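Long-range contacts in Adhesin/invasin TibA autotransporter (Escherichia coli, PDB 4Q1Q), which mediates adhesion to and invasion of human intestinal epithelial cells, drives bacterial aggregation through contacts between its own molecules, and enhances biofilm formation: residues Ser55-Val66 with Ser75-Ser86; Val255-Val264 with Ile273-Gly282. All blocks are in the same frame, centred on the assembly; numbering follows the deposited sequence.

Contact 1. Residues Ser55-Val66 with Ser75-Ser86; sequences STTINIGGVQHV and STINSGGHQHVS. With 289 (D-glycero-alpha-D-manno-heptopyranose), chain I; 289 (D-glycero-alpha-D-manno-heptopyranose), chain V; 289 (D-glycero-alpha-D-manno-heptopyranose), chain B.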
loop_
_atom_site.group_PDB
_atom_site.type_symbol
_atom_site.label_atom_id
_atom_site.label_comp_id
_atom_site.label_asym_id
_atom_site.label_seq_id
_atom_site.Cartn_x
_atom_site.Cartn_y
_atom_site.Cartn_z
ATOM N N SER A 55 14.060 -17.660 -3.147
ATOM C CA SER A 55 13.033 -18.591 -3.606
ATOM C C SER A 55 12.411 -19.416 -2.480
ATOM O O SER A 55 11.989 -20.559 -2.685
ATOM C CB SER A 55 13.616 -19.542 -4.656
ATOM O OG SER A 55 14.255 -18.870 -5.732
ATOM N N THR A 56 12.361 -18.832 -1.288
ATOM C CA THR A 56 11.787 -19.528 -0.149
ATOM C C THR A 56 10.282 -19.573 -0.301
ATOM O O THR A 56 9.685 -18.546 -0.626
ATOM C CB THR A 56 12.118 -18.801 1.148
ATOM O OG1 THR A 56 13.528 -18.572 1.211
ATOM C CG2 THR A 56 11.696 -19.632 2.331
ATOM N N THR A 57 9.709 -20.762 -0.121
ATOM C CA THR A 57 8.259 -20.953 -0.087
ATOM C C THR A 57 7.801 -21.051 1.371
ATOM O O THR A 57 8.345 -21.836 2.142
ATOM C CB THR A 57 7.851 -22.189 -0.920
ATOM O OG1 THR A 57 7.660 -21.821 -2.297
ATOM C CG2 THR A 57 6.570 -22.816 -0.402
ATOM N N ILE A 58 6.817 -20.250 1.763
ATOM C CA ILE A 58 6.376 -20.185 3.161
ATOM C C ILE A 58 4.921 -20.625 3.261
ATOM O O ILE A 58 4.026 -19.955 2.732
ATOM C CB ILE A 58 6.482 -18.769 3.766
ATOM C CG1 ILE A 58 7.846 -18.145 3.468
ATOM C CG2 ILE A 58 6.254 -18.818 5.268
ATOM C CD1 ILE A 58 8.024 -16.731 3.972
ATOM N N ASN A 59 4.712 -21.755 3.928
ATOM C CA ASN A 59 3.381 -22.352 4.047
ATOM C C ASN A 59 2.834 -22.251 5.474
ATOM O O ASN A 59 3.535 -21.856 6.407
ATOM C CB ASN A 59 3.369 -23.815 3.571
ATOM C CG ASN A 59 3.748 -23.977 2.105
ATOM O OD1 ASN A 59 3.163 -23.346 1.226
ATOM N ND2 ASN A 59 4.722 -24.839 1.829
ATOM N N ILE A 60 1.562 -22.612 5.614
ATOM C CA ILE A 60 0.783 -22.465 6.844
ATOM C C ILE A 60 1.621 -22.726 8.086
ATOM O O ILE A 60 2.259 -23.765 8.214
ATOM C CB ILE A 60 -0.478 -23.367 6.858
ATOM C CG1 ILE A 60 -1.182 -23.287 8.218
ATOM C CG2 ILE A 60 -0.153 -24.815 6.507
ATOM C CD1 ILE A 60 -2.689 -23.370 8.110
ATOM N N GLY A 61 1.606 -21.768 9.006
ATOM C CA GLY A 61 2.323 -21.907 10.270
ATOM C C GLY A 61 3.829 -21.875 10.135
ATOM O O GLY A 61 4.514 -22.070 11.134
ATOM N N GLY A 62 4.356 -21.657 8.932
ATOM C CA GLY A 62 5.767 -21.291 8.761
ATOM C C GLY A 62 6.103 -19.803 8.790
ATOM O O GLY A 62 5.359 -18.987 8.248
ATOM N N VAL A 63 7.235 -19.451 9.390
ATOM C CA VAL A 63 7.752 -18.079 9.434
ATOM C C VAL A 63 9.190 -17.883 8.910
ATOM O O VAL A 63 10.095 -18.620 9.321
ATOM C CB VAL A 63 7.700 -17.551 10.879
ATOM C CG1 VAL A 63 8.654 -18.319 11.781
ATOM C CG2 VAL A 63 8.037 -16.068 10.933
ATOM N N GLN A 64 9.390 -16.906 8.021
ATOM C CA GLN A 64 10.705 -16.375 7.612
ATOM C C GLN A 64 11.013 -15.040 8.288
ATOM O O GLN A 64 10.323 -14.052 8.042
ATOM C CB GLN A 64 10.787 -16.148 6.092
ATOM C CG GLN A 64 12.119 -15.627 5.552
ATOM C CD GLN A 64 12.115 -15.375 4.050
ATOM O OE1 GLN A 64 11.300 -14.608 3.534
ATOM N NE2 GLN A 64 13.019 -16.030 3.326
ATOM N N HIS A 65 12.028 -15.008 9.144
ATOM C CA HIS A 65 12.489 -13.798 9.802
ATOM C C HIS A 65 13.654 -13.184 9.041
ATOM O O HIS A 65 14.690 -13.842 8.870
ATOM C CB HIS A 65 12.970 -14.095 11.223
ATOM C CG HIS A 65 11.909 -14.644 12.121
ATOM N ND1 HIS A 65 11.339 -13.895 13.131
ATOM C CD2 HIS A 65 11.311 -15.858 12.162
ATOM C CE1 HIS A 65 10.423 -14.623 13.747
ATOM N NE2 HIS A 65 10.373 -15.808 13.165
ATOM N N VAL A 66 13.482 -11.939 8.598
ATOM C CA VAL A 66 14.569 -11.194 7.962
ATOM C C VAL A 66 15.110 -10.104 8.869
ATOM O O VAL A 66 14.509 -9.040 9.019
ATOM C CB VAL A 66 14.147 -10.519 6.649
ATOM C CG1 VAL A 66 15.368 -9.934 5.961
ATOM C CG2 VAL A 66 13.401 -11.503 5.763
ATOM N N SER A 75 10.866 -14.721 -1.985
ATOM C CA SER A 75 10.071 -15.480 -1.023
ATOM C C SER A 75 8.656 -15.519 -1.566
ATOM O O SER A 75 8.195 -14.549 -2.159
ATOM C CB SER A 75 10.022 -14.835 0.356
ATOM O OG SER A 75 11.176 -15.033 1.149
ATOM N N THR A 76 7.963 -16.634 -1.366
ATOM C CA THR A 76 6.558 -16.701 -1.757
ATOM C C THR A 76 5.717 -17.188 -0.564
ATOM O O THR A 76 5.938 -18.271 -0.015
ATOM C CB THR A 76 6.385 -17.538 -3.052
ATOM O OG1 THR A 76 5.004 -17.605 -3.425
ATOM C CG2 THR A 76 6.874 -18.961 -2.870
ATOM N N ILE A 77 4.734 -16.390 -0.153
ATOM C CA ILE A 77 4.034 -16.635 1.112
ATOM C C ILE A 77 2.641 -17.190 0.848
ATOM O O ILE A 77 1.875 -16.610 0.073
ATOM C CB ILE A 77 3.909 -15.352 1.960
ATOM C CG1 ILE A 77 5.185 -14.521 1.823
ATOM C CG2 ILE A 77 3.606 -15.666 3.425
ATOM C CD1 ILE A 77 5.105 -13.178 2.516
ATOM N N ASN A 78 2.312 -18.315 1.480
ATOM C CA ASN A 78 0.997 -18.936 1.297
ATOM C C ASN A 78 0.157 -19.012 2.569
ATOM O O ASN A 78 0.687 -18.853 3.674
ATOM C CB ASN A 78 1.161 -20.337 0.700
ATOM C CG ASN A 78 1.640 -20.291 -0.737
ATOM O OD1 ASN A 78 0.940 -19.788 -1.616
ATOM N ND2 ASN A 78 2.836 -20.807 -0.983
ATOM N N SER A 79 -1.135 -19.261 2.363
ATOM C CA SER A 79 -2.171 -19.492 3.380
ATOM C C SER A 79 -1.553 -19.800 4.730
ATOM O O SER A 79 -0.951 -20.843 4.918
ATOM C CB SER A 79 -3.121 -20.613 2.919
ATOM O OG SER A 79 -4.137 -21.077 3.816
ATOM N N GLY A 80 -1.617 -18.849 5.652
ATOM C CA GLY A 80 -1.202 -19.061 7.035
ATOM C C GLY A 80 0.280 -18.926 7.288
ATOM O O GLY A 80 0.729 -19.101 8.416
ATOM N N GLY A 81 1.058 -18.602 6.263
ATOM C CA GLY A 81 2.464 -18.278 6.492
ATOM C C GLY A 81 2.793 -16.804 6.666
ATOM O O GLY A 81 2.021 -15.928 6.260
ATOM N N HIS A 82 3.968 -16.544 7.237
ATOM C CA HIS A 82 4.409 -15.196 7.610
ATOM C C HIS A 82 5.838 -14.880 7.166
ATOM O O HIS A 82 6.717 -15.709 7.403
ATOM C CB HIS A 82 4.374 -15.004 9.130
ATOM C CG HIS A 82 2.993 -14.905 9.697
ATOM N ND1 HIS A 82 2.292 -13.718 9.738
ATOM C CD2 HIS A 82 2.180 -15.842 10.240
ATOM C CE1 HIS A 82 1.098 -13.935 10.263
ATOM N NE2 HIS A 82 1.006 -15.216 10.576
ATOM N N GLN A 83 6.052 -13.742 6.506
ATOM C CA GLN A 83 7.373 -13.111 6.390
ATOM C C GLN A 83 7.444 -11.859 7.265
ATOM O O GLN A 83 6.605 -10.969 7.077
ATOM C CB GLN A 83 7.691 -12.695 4.951
ATOM C CG GLN A 83 9.064 -12.062 4.792
ATOM C CD GLN A 83 9.343 -11.626 3.368
ATOM O OE1 GLN A 83 8.657 -10.757 2.823
ATOM N NE2 GLN A 83 10.338 -12.252 2.745
ATOM N N HIS A 84 8.357 -11.849 8.239
ATOM C CA HIS A 84 8.613 -10.703 9.095
ATOM C C HIS A 84 9.898 -10.050 8.621
ATOM O O HIS A 84 10.976 -10.628 8.780
ATOM C CB HIS A 84 8.830 -11.083 10.564
ATOM C CG HIS A 84 7.611 -11.593 11.266
ATOM N ND1 HIS A 84 7.626 -11.959 12.595
ATOM C CD2 HIS A 84 6.348 -11.814 10.826
ATOM C CE1 HIS A 84 6.434 -12.417 12.935
ATOM N NE2 HIS A 84 5.638 -12.330 11.882
ATOM N N VAL A 85 9.795 -8.847 8.065
ATOM C CA VAL A 85 10.982 -8.076 7.702
ATOM C C VAL A 85 11.275 -7.061 8.779
ATOM O O VAL A 85 10.659 -5.995 8.866
ATOM C CB VAL A 85 10.824 -7.294 6.394
ATOM C CG1 VAL A 85 12.110 -6.573 6.015
ATOM C CG2 VAL A 85 10.417 -8.247 5.290
ATOM N N SER A 86 12.244 -7.430 9.598
ATOM C CA SER A 86 12.601 -6.597 10.731
ATOM C C SER A 86 13.659 -5.578 10.354
ATOM O O SER A 86 14.162 -5.537 9.236
ATOM C CB SER A 86 13.103 -7.451 11.900
ATOM O OG SER A 86 12.136 -8.423 12.254
HETATM O O7 289 I . 13.165 -5.522 17.151
HETATM C C7 289 I . 12.290 -6.128 16.193
HETATM C C6 289 I . 12.733 -7.572 16.000
HETATM O O6 289 I . 12.692 -8.229 17.275
HETATM C C5 289 I . 11.893 -8.207 14.891
HETATM O O5 289 I . 12.925 -8.797 14.095
HETATM C C1 289 I . 12.412 -9.487 12.952
HETATM C C2 289 I . 11.564 -10.683 13.363
HETATM O O2 289 I . 12.339 -11.616 14.130
HETATM C C3 289 I . 10.368 -10.120 14.120
HETATM O O3 289 I . 9.617 -11.235 14.591
HETATM C C4 289 I . 10.808 -9.220 15.271
HETATM O O4 289 I . 9.613 -8.544 15.674
HETATM O O7 289 V . -8.524 -20.953 8.506
HETATM C C7 289 V . -8.030 -21.106 7.170
HETATM C C6 289 V . -6.609 -20.564 7.088
HETATM O O6 289 V . -5.727 -21.428 7.812
HETATM C C5 289 V . -6.141 -20.465 5.642
HETATM O O5 289 V . -5.866 -21.772 5.137
HETATM C C1 289 V . -5.309 -21.733 3.824
HETATM C C2 289 V . -6.325 -21.136 2.860
HETATM O O2 289 V . -7.472 -21.989 2.786
HETATM C C3 289 V . -6.754 -19.750 3.320
HETATM O O3 289 V . -7.837 -19.284 2.508
HETATM C C4 289 V . -7.199 -19.792 4.775
HETATM O O4 289 V . -7.421 -18.457 5.242
HETATM O O7 289 B . 9.489 -22.779 -8.110
HETATM C C7 289 B . 10.169 -21.671 -7.505
HETATM C C6 289 B . 11.665 -21.682 -7.818
HETATM O O6 289 B . 11.887 -22.109 -9.167
HETATM C C5 289 B . 12.333 -20.327 -7.610
HETATM O O5 289 B . 13.699 -20.552 -7.255
HETATM C C1 289 B . 14.401 -19.347 -6.932
HETATM C C2 289 B . 14.520 -18.364 -8.095
HETATM O O2 289 B . 15.454 -18.796 -9.091
HETATM C C3 289 B . 13.127 -18.149 -8.684
HETATM O O3 289 B . 13.269 -17.509 -9.957
HETATM C C4 289 B . 12.308 -19.430 -8.843
HETATM O O4 289 B . 10.959 -19.045 -9.114
#
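Strands 63-66 and 82-85 run parallel, 4.8 Å apart at closest approach and 10° from exact alignment, while T57 and I58 pair in the same sense with T76 and I77. Between these pairings, the type II turns N59-G62 and N78-G81 stack, with G61 N bonded to G80 O. Inside, Q64 and Q83 lie side by side with nearly coplanar amides. Q64 CG is anti to the backbone N (chi1 -179°) and the extended chain carries the amide alongside that of Q83, where Q64 OE1 takes an N-H from Q83 NE2 at 2.7 Å. Q45 and Q102 continue this amide row on the neighbouring coils. N59 and N78 also lie alongside each other, but their mutual bond is weak and their stronger partners are N40 and N97. I58 CD1 fills the interior against I77 CG1 at 4.2 Å. On the outer face, H84 turns its edge toward the face of H65. Both rings reach the heptose on S86 in their own planes: H65 ND1 is hydrogen-bonded to O2 of this sugar at 2.7 Å, and H84 ND1 to its O3 at 2.9 Å. Further heptoses are linked to S55 and S79. The chemistry thus separates a buried amide ladder from a histidine pair that probably helps to orient the sugar on S86.

Contact 2. Residues Val255-Val264 with Ile273-Gly282; sequences VEAGGSASKV and ITNTSAAVSG. With 289 (D-glycero-alpha-D-manno-heptopyranose), chain C; 289 (D-glycero-alpha-D-manno-heptopyranose), chain D.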
loop_
_atom_site.group_PDB
_atom_site.type_symbol
_atom_site.label_atom_id
_atom_site.label_comp_id
_atom_site.label_asym_id
_atom_site.label_seq_id
_atom_site.Cartn_x
_atom_site.Cartn_y
_atom_site.Cartn_z
ATOM N N VAL A 255 -19.789 19.469 -5.034
ATOM C CA VAL A 255 -19.826 19.704 -3.600
ATOM C C VAL A 255 -21.251 19.489 -3.096
ATOM O O VAL A 255 -22.185 20.145 -3.538
ATOM C CB VAL A 255 -19.330 21.124 -3.277
ATOM C CG1 VAL A 255 -19.254 21.381 -1.778
ATOM C CG2 VAL A 255 -17.963 21.337 -3.917
ATOM N N GLU A 256 -21.433 18.539 -2.193
ATOM C CA GLU A 256 -22.757 18.308 -1.628
ATOM C C GLU A 256 -23.008 19.321 -0.528
ATOM O O GLU A 256 -22.081 19.958 -0.026
ATOM C CB GLU A 256 -22.880 16.925 -0.997
ATOM C CG GLU A 256 -22.435 15.790 -1.893
ATOM C CD GLU A 256 -23.512 15.399 -2.888
ATOM O OE1 GLU A 256 -23.295 14.419 -3.635
ATOM O OE2 GLU A 256 -24.568 16.070 -2.905
ATOM N N ALA A 257 -24.276 19.476 -0.163
ATOM C CA ALA A 257 -24.647 20.471 0.830
ATOM C C ALA A 257 -23.853 20.193 2.093
ATOM O O ALA A 257 -23.735 19.042 2.502
ATOM C CB ALA A 257 -26.146 20.454 1.087
ATOM N N GLY A 258 -23.273 21.241 2.671
ATOM C CA GLY A 258 -22.404 21.082 3.834
ATOM C C GLY A 258 -20.962 20.668 3.580
ATOM O O GLY A 258 -20.214 20.527 4.554
ATOM N N GLY A 259 -20.561 20.422 2.332
ATOM C CA GLY A 259 -19.154 20.175 2.024
ATOM C C GLY A 259 -18.509 21.528 1.790
ATOM O O GLY A 259 -19.255 22.484 1.628
ATOM N N SER A 260 -17.182 21.666 1.752
ATOM C CA SER A 260 -16.584 22.944 1.350
ATOM C C SER A 260 -15.360 22.852 0.454
ATOM O O SER A 260 -14.531 21.954 0.544
ATOM C CB SER A 260 -16.206 23.822 2.546
ATOM O OG SER A 260 -16.233 23.128 3.785
ATOM N N ALA A 261 -15.221 23.873 -0.379
ATOM C CA ALA A 261 -14.083 23.991 -1.275
ATOM C C ALA A 261 -13.594 25.429 -1.209
ATOM O O ALA A 261 -14.388 26.360 -1.060
ATOM C CB ALA A 261 -14.463 23.627 -2.701
ATOM N N SER A 262 -12.282 25.609 -1.291
ATOM C CA SER A 262 -11.754 26.962 -1.356
ATOM C C SER A 262 -10.534 26.953 -2.266
ATOM O O SER A 262 -10.043 25.902 -2.670
ATOM C CB SER A 262 -11.451 27.475 0.049
ATOM O OG SER A 262 -10.504 26.633 0.685
ATOM N N LYS A 263 -10.125 28.149 -2.661
ATOM C CA LYS A 263 -9.053 28.327 -3.623
ATOM C C LYS A 263 -9.281 27.435 -4.823
ATOM O O LYS A 263 -8.394 26.711 -5.258
ATOM C CB LYS A 263 -7.689 28.048 -2.992
ATOM C CG LYS A 263 -7.397 28.996 -1.844
ATOM C CD LYS A 263 -5.894 29.153 -1.635
ATOM C CE LYS A 263 -5.591 30.184 -0.558
ATOM N NZ LYS A 263 -6.127 29.728 0.753
ATOM N N VAL A 264 -10.470 27.562 -5.398
ATOM C CA VAL A 264 -10.816 26.805 -6.585
ATOM C C VAL A 264 -10.394 27.534 -7.848
ATOM O O VAL A 264 -10.720 28.694 -8.025
ATOM C CB VAL A 264 -12.327 26.499 -6.665
ATOM C CG1 VAL A 264 -12.642 25.850 -7.998
ATOM C CG2 VAL A 264 -12.727 25.570 -5.528
ATOM N N ILE A 273 -20.299 22.075 -9.356
ATOM C CA ILE A 273 -21.655 21.849 -8.887
ATOM C C ILE A 273 -21.752 22.092 -7.394
ATOM O O ILE A 273 -20.994 21.503 -6.624
ATOM C CB ILE A 273 -22.073 20.395 -9.126
ATOM C CG1 ILE A 273 -21.922 20.083 -10.608
ATOM C CG2 ILE A 273 -23.521 20.185 -8.697
ATOM C CD1 ILE A 273 -22.225 18.642 -10.976
ATOM N N THR A 274 -22.656 22.968 -6.976
ATOM C CA THR A 274 -22.796 23.247 -5.549
ATOM C C THR A 274 -24.251 23.026 -5.177
ATOM O O THR A 274 -25.116 23.106 -6.052
ATOM C CB THR A 274 -22.428 24.695 -5.185
ATOM O OG1 THR A 274 -23.208 25.573 -6.000
ATOM C CG2 THR A 274 -20.942 24.960 -5.415
ATOM N N ASN A 275 -24.493 22.777 -3.895
ATOM C CA ASN A 275 -25.833 22.555 -3.359
ATOM C C ASN A 275 -26.235 23.431 -2.172
ATOM O O ASN A 275 -27.232 23.169 -1.496
ATOM C CB ASN A 275 -25.998 21.074 -3.019
ATOM C CG ASN A 275 -25.777 20.214 -4.244
ATOM O OD1 ASN A 275 -24.663 19.801 -4.558
ATOM N ND2 ASN A 275 -26.824 20.072 -5.023
ATOM N N THR A 276 -25.493 24.516 -2.021
ATOM C CA THR A 276 -25.566 25.497 -0.953
ATOM C C THR A 276 -24.838 26.722 -1.525
ATOM O O THR A 276 -23.937 26.564 -2.340
ATOM C CB THR A 276 -24.791 24.962 0.268
ATOM O OG1 THR A 276 -25.624 24.082 1.029
ATOM C CG2 THR A 276 -24.255 26.097 1.130
ATOM N N SER A 277 -25.124 27.944 -1.097
ATOM C CA SER A 277 -24.461 29.094 -1.705
ATOM C C SER A 277 -23.034 29.406 -1.257
ATOM O O SER A 277 -22.276 30.051 -1.979
ATOM C CB SER A 277 -25.270 30.361 -1.440
ATOM O OG SER A 277 -25.286 30.604 -0.046
ATOM N N ALA A 278 -22.666 29.082 -0.029
ATOM C CA ALA A 278 -21.322 29.482 0.403
ATOM C C ALA A 278 -20.390 28.265 0.361
ATOM O O ALA A 278 -19.540 28.067 1.228
ATOM C CB ALA A 278 -21.384 30.144 1.775
ATOM N N ALA A 279 -20.548 27.435 -0.666
ATOM C CA ALA A 279 -19.886 26.133 -0.688
ATOM C C ALA A 279 -18.474 26.215 -1.259
ATOM O O ALA A 279 -17.588 25.476 -0.833
ATOM C CB ALA A 279 -20.711 25.131 -1.486
ATOM N N VAL A 280 -18.269 27.103 -2.227
ATOM C CA VAL A 280 -17.034 27.123 -3.007
ATOM C C VAL A 280 -16.437 28.526 -3.112
ATOM O O VAL A 280 -17.183 29.473 -3.360
ATOM C CB VAL A 280 -17.308 26.595 -4.428
ATOM C CG1 VAL A 280 -16.103 26.789 -5.332
ATOM C CG2 VAL A 280 -17.691 25.123 -4.400
ATOM N N SER A 281 -15.118 28.645 -2.959
ATOM C CA SER A 281 -14.409 29.925 -3.035
ATOM C C SER A 281 -13.381 29.956 -4.168
ATOM O O SER A 281 -12.397 29.216 -4.139
ATOM C CB SER A 281 -13.684 30.260 -1.726
ATOM O OG SER A 281 -14.541 30.194 -0.596
ATOM N N GLY A 282 -13.612 30.834 -5.143
ATOM C CA GLY A 282 -12.697 31.047 -6.265
ATOM C C GLY A 282 -11.752 32.210 -6.025
ATOM O O GLY A 282 -10.973 32.221 -5.070
HETATM O O7 289 C . -27.733 32.549 -2.424
HETATM C C7 289 C . -28.746 32.559 -1.404
HETATM C C6 289 C . -28.201 33.084 -0.087
HETATM O O6 289 C . -29.321 33.398 0.743
HETATM C C5 289 C . -27.285 32.033 0.534
HETATM O O5 289 C . -26.018 32.337 -0.044
HETATM C C1 289 C . -24.866 31.706 0.520
HETATM C C2 289 C . -24.797 32.193 1.964
HETATM O O2 289 C . -24.845 33.621 2.060
HETATM C C3 289 C . -25.982 31.499 2.627
HETATM O O3 289 C . -25.857 31.648 4.041
HETATM C C4 289 C . -27.285 32.042 2.057
HETATM O O4 289 C . -28.391 31.214 2.427
HETATM O O7 289 D . -16.136 22.829 10.308
HETATM C C7 289 D . -15.278 22.315 9.281
HETATM C C6 289 D . -15.990 21.921 7.982
HETATM O O6 289 D . -17.337 21.470 8.182
HETATM C C5 289 D . -16.036 23.039 6.934
HETATM O O5 289 D . -16.972 22.636 5.930
HETATM C C1 289 D . -16.968 23.512 4.801
HETATM C C2 289 D . -17.580 24.829 5.271
HETATM O O2 289 D . -18.877 24.695 5.865
HETATM C C3 289 D . -16.644 25.427 6.317
HETATM O O3 289 D . -17.214 26.645 6.808
HETATM C C4 289 D . -16.397 24.434 7.449
HETATM O O4 289 D . -15.318 24.956 8.231
HETATM O O HOH W 1 -22.745 22.481 -1.849
#
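V280 turns its two methyls to different neighbours because chi1 of 172° sets CG1 anti to the backbone N and leaves CG2 beside that N. V280 CG1 meets V264 CG2 at 3.6 Å, the two side chains crossing at about a right angle, and V280 CG2 touches both V255 CG2 at 3.8 Å and A261 CB. V255, with its own CG1 anti to the backbone N (chi1 -176°), uses that methyl against A279 CB at 4.0 Å. These small apolar groups join the two coils. V255 N bonds to I273 O, A261 N to A279 O at 2.9 Å, and V264 N to S281 O at 2.8 Å and 174°, close to straight. The bond from S281 N to A261 O is more bent, with the donor well above the carbonyl plane. Near N275 a water donates to V255 O and accepts from N275 N, bridging the two backbones. Across the loop, A257 CB rests on T276 OG1 at 3.7 Å. Heptoses, this protein's own modification, are attached to S260 and S277, whose side chains lead away from the valine cluster. Such coil-on-coil stacking through aliphatic contacts is that of a parallel beta-helix, here at the last modelled coil of the passenger fragment.

Contact 1 and contact 2 are two steps of the same beta-helix, on opposite sides of the chain's centre, with centres about 49 Å apart and nearest atoms about 39 Å apart. They come in series along the sequence, 55-66 with 75-86 closing before 255-264 with 273-282 opens. Both reach one run of parallel strands: 63-66 and 82-85 lie near its start, whereas 252-255 and 271-273, which supply V255 and I273, end it. Regular strand pairing in contact 1 gives way to looser, mostly loop-built pairing in contact 2. With heptosylated serines at both places, heptose is carried near both ends of this elongated piece of the adhesin passenger.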